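Local coordinates for sortase family protein (Clostridium perfringens, PDB 6IXZ) that is a class C sortase, a cysteine transpeptidase of the kind that probably joins pilin subunits into pili, at residues 62-67 and 117-122. Numbering follows the deposited sequence.
Sequences GYIEIP and KLFTDI
Phe119 and Ile122 meet Ile64 and Ile66 in a buried, wholly apolar contact with no hydrogen bond across it. Lys117 to Thr120 form a type II' beta turn, with Leu118 second and Phe119 third. Lys117 NZ forms a salt bridge with Asp121 OD2 (2.7 Å), on the syn side and 24° out of the carboxylate plane. The first side-chain bond of Phe119 runs across the line to the strand, and CG, anti to the carbonyl carbon (chi1 -80°), lets the end of the ring come nearer to it. There it meets Ile64 coming from the opposite direction: Phe119 CZ lies 4.1 Å from Ile64 CD1, and Phe119 CE1 lies 4.1 Å from Ile64 CG2, so both branches of the isoleucine touch the ring. Ile66 CD1 approaches the same ring obliquely, 4.3 Å from Phe119 CE1. Ile122 N bonds to Phe119 O (3.1 Å) in the 3-10 segment 120-122, and Ile122 CG2 touches Ile66 CD1 at 4.2 Å. The contact thus ties strand 60-66 of the sortase beta fold to the loop between helix 111-114 and strand 130-135. The Phe119 side chain lies about 9 Å from those of His110 and Cys172, the predicted active-site residues. Leu107 of strand 103-109 packs on Ile64 and Phe119, Leu169 of strand 165-173 on Ile64, Ile66 and Ile122, and Phe131 of strand 130-135 on both strand isoleucines.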
ATOM      1  N   GLY A  62      -5.504  -1.894   6.791  1.00 17.75           N
ATOM      2  CA  GLY A  62      -4.968  -3.184   7.154  1.00 19.41           C
ATOM      3  C   GLY A  62      -3.494  -3.053   7.450  1.00 17.73           C
ATOM      4  O   GLY A  62      -3.033  -1.969   7.849  1.00 18.86           O
ATOM      5  N   TYR A  63      -2.740  -4.115   7.173  1.00 16.52           N
ATOM      6  CA  TYR A  63      -1.287  -4.071   7.301  1.00 18.86           C
ATOM      7  C   TYR A  63      -0.495  -4.928   6.284  1.00 18.84           C
ATOM      8  O   TYR A  63      -1.029  -5.799   5.591  1.00 20.95           O
ATOM      9  CB  TYR A  63      -0.883  -4.459   8.722  1.00 22.44           C
ATOM     10  CG  TYR A  63      -1.357  -5.833   9.130  1.00 26.08           C
ATOM     11  CD1 TYR A  63      -0.489  -6.925   9.122  1.00 31.17           C
ATOM     12  CD2 TYR A  63      -2.688  -6.050   9.472  1.00 26.59           C
ATOM     13  CE1 TYR A  63      -0.943  -8.194   9.460  1.00 32.98           C
ATOM     14  CE2 TYR A  63      -3.146  -7.305   9.816  1.00 29.42           C
ATOM     15  CZ  TYR A  63      -2.270  -8.363   9.842  1.00 30.78           C
ATOM     16  OH  TYR A  63      -2.740  -9.603  10.202  1.00 40.35           O
ATOM     17  N   ILE A  64       0.802  -4.685   6.246  1.00 20.56           N
ATOM     18  CA  ILE A  64       1.703  -5.417   5.395  1.00 20.63           C
ATOM     19  C   ILE A  64       2.706  -6.187   6.254  1.00 23.59           C
ATOM     20  O   ILE A  64       3.174  -5.690   7.281  1.00 21.83           O
ATOM     21  CB  ILE A  64       2.434  -4.470   4.403  1.00 19.43           C
ATOM     22  CG1 ILE A  64       3.393  -5.243   3.504  1.00 19.09           C
ATOM     23  CG2 ILE A  64       3.182  -3.354   5.138  1.00 19.31           C
ATOM     24  CD1 ILE A  64       3.830  -4.464   2.280  1.00 18.61           C
ATOM     25  N   GLU A  65       3.005  -7.417   5.845  1.00 23.41           N
ATOM     26  CA  GLU A  65       4.087  -8.197   6.456  1.00 22.05           C
ATOM     27  C   GLU A  65       5.142  -8.553   5.419  1.00 18.43           C
ATOM     28  O   GLU A  65       4.804  -8.916   4.298  1.00 19.34           O
ATOM     29  CB  GLU A  65       3.547  -9.490   7.069  1.00 26.20           C
ATOM     30  CG  GLU A  65       2.433  -9.305   8.071  1.00 29.91           C
ATOM     31  CD  GLU A  65       2.028 -10.631   8.691  1.00 37.80           C
ATOM     32  OE1 GLU A  65       2.292 -10.825   9.893  1.00 42.16           O
ATOM     33  OE2 GLU A  65       1.591 -11.524   7.934  1.00 42.10           O
ATOM     34  N   ILE A  66       6.409  -8.353   5.773  1.00 20.47           N
ATOM     35  CA  ILE A  66       7.548  -8.773   4.947  1.00 20.21           C
ATOM     36  C   ILE A  66       8.487  -9.628   5.806  1.00 20.45           C
ATOM     37  O   ILE A  66       9.375  -9.118   6.481  1.00 19.96           O
ATOM     38  CB  ILE A  66       8.333  -7.564   4.371  1.00 18.48           C
ATOM     39  CG1 ILE A  66       7.381  -6.495   3.794  1.00 18.85           C
ATOM     40  CG2 ILE A  66       9.304  -8.027   3.295  1.00 22.61           C
ATOM     41  CD1 ILE A  66       8.082  -5.278   3.238  1.00 19.03           C
ATOM     42  N   PRO A  67       8.307 -10.957   5.760  1.00 21.66           N
ATOM     43  CA  PRO A  67       9.010 -11.864   6.705  1.00 23.71           C
ATOM     44  C   PRO A  67      10.542 -11.784   6.660  1.00 22.12           C
ATOM     45  O   PRO A  67      11.218 -11.713   7.699  1.00 24.83           O
ATOM     46  CB  PRO A  67       8.530 -13.265   6.295  1.00 24.11           C
ATOM     47  CG  PRO A  67       7.411 -13.085   5.333  1.00 25.01           C
ATOM     48  CD  PRO A  67       7.399 -11.662   4.838  1.00 22.12           C
ATOM     49  N   LYS A 117      12.068   3.068  10.997  1.00 21.08           N
ATOM     50  CA  LYS A 117      12.712   2.426   9.851  1.00 25.33           C
ATOM     51  C   LYS A 117      11.728   2.213   8.711  1.00 21.10           C
ATOM     52  O   LYS A 117      12.070   2.386   7.531  1.00 18.97           O
ATOM     53  CB  LYS A 117      13.332   1.087  10.253  1.00 28.99           C
ATOM     54  CG  LYS A 117      14.692   1.238  10.930  1.00 34.53           C
ATOM     55  CD  LYS A 117      15.319  -0.102  11.282  1.00 36.22           C
ATOM     56  CE  LYS A 117      15.400  -1.038  10.086  1.00 40.27           C
ATOM     57  NZ  LYS A 117      16.407  -2.118  10.292  1.00 39.47           N
ATOM     58  N   LEU A 118      10.496   1.857   9.070  1.00 21.52           N
ATOM     59  CA  LEU A 118       9.423   1.595   8.087  1.00 20.06           C
ATOM     60  C   LEU A 118       9.877   0.694   6.932  1.00 17.37           C
ATOM     61  O   LEU A 118       9.972  -0.524   7.121  1.00 17.82           O
ATOM     62  CB  LEU A 118       8.799   2.907   7.575  1.00 24.81           C
ATOM     63  CG  LEU A 118       8.136   3.810   8.632  1.00 23.64           C
ATOM     64  CD1 LEU A 118       7.428   4.996   7.977  1.00 25.64           C
ATOM     65  CD2 LEU A 118       7.162   3.056   9.485  1.00 22.83           C
ATOM     66  N   PHE A 119      10.027   1.236   5.719  1.00 17.17           N
ATOM     67  CA  PHE A 119      10.395   0.413   4.565  1.00 17.65           C
ATOM     68  C   PHE A 119      11.874   0.506   4.230  1.00 17.36           C
ATOM     69  O   PHE A 119      12.282   0.146   3.107  1.00 19.33           O
ATOM     70  CB  PHE A 119       9.612   0.788   3.303  1.00 19.84           C
ATOM     71  CG  PHE A 119       8.230   0.221   3.222  1.00 19.33           C
ATOM     72  CD1 PHE A 119       7.808  -0.793   4.064  1.00 20.60           C
ATOM     73  CD2 PHE A 119       7.404   0.597   2.171  1.00 18.78           C
ATOM     74  CE1 PHE A 119       6.534  -1.314   3.950  1.00 20.68           C
ATOM     75  CE2 PHE A 119       6.117   0.103   2.065  1.00 18.52           C
ATOM     76  CZ  PHE A 119       5.693  -0.888   2.934  1.00 19.79           C
ATOM     77  N   THR A 120      12.676   1.007   5.164  1.00 14.42           N
ATOM     78  CA  THR A 120      14.119   1.174   4.907  1.00 17.99           C
ATOM     79  C   THR A 120      14.804  -0.086   4.381  1.00 21.08           C
ATOM     80  O   THR A 120      15.493  -0.044   3.356  1.00 21.66           O
ATOM     81  CB  THR A 120      14.849   1.697   6.153  1.00 19.92           C
ATOM     82  OG1 THR A 120      14.434   3.058   6.404  1.00 21.74           O
ATOM     83  CG2 THR A 120      16.374   1.642   5.975  1.00 23.33           C
ATOM     84  N   ASP A 121      14.521  -1.225   5.005  1.00 20.24           N
ATOM     85  CA  ASP A 121      15.198  -2.457   4.644  1.00 20.67           C
ATOM     86  C   ASP A 121      14.697  -3.125   3.344  1.00 24.00           C
ATOM     87  O   ASP A 121      15.165  -4.220   2.998  1.00 24.36           O
ATOM     88  CB  ASP A 121      15.111  -3.437   5.815  1.00 19.69           C
ATOM     89  CG  ASP A 121      16.021  -3.034   6.971  1.00 21.53           C
ATOM     90  OD1 ASP A 121      16.945  -2.213   6.761  1.00 24.76           O
ATOM     91  OD2 ASP A 121      15.809  -3.499   8.092  1.00 25.42           O
ATOM     92  N   ILE A 122      13.755  -2.501   2.621  1.00 21.59           N
ATOM     93  CA  ILE A 122      13.353  -3.052   1.319  1.00 19.11           C
ATOM     94  C   ILE A 122      14.475  -2.944   0.316  1.00 18.85           C
ATOM     95  O   ILE A 122      14.459  -3.649  -0.686  1.00 22.45           O
ATOM     96  CB  ILE A 122      12.043  -2.484   0.713  1.00 17.65           C
ATOM     97  CG1 ILE A 122      12.227  -1.043   0.208  1.00 16.96           C
ATOM     98  CG2 ILE A 122      10.915  -2.642   1.714  1.00 17.68           C
ATOM     99  CD1 ILE A 122      11.013  -0.493  -0.504  1.00 15.70           C
TER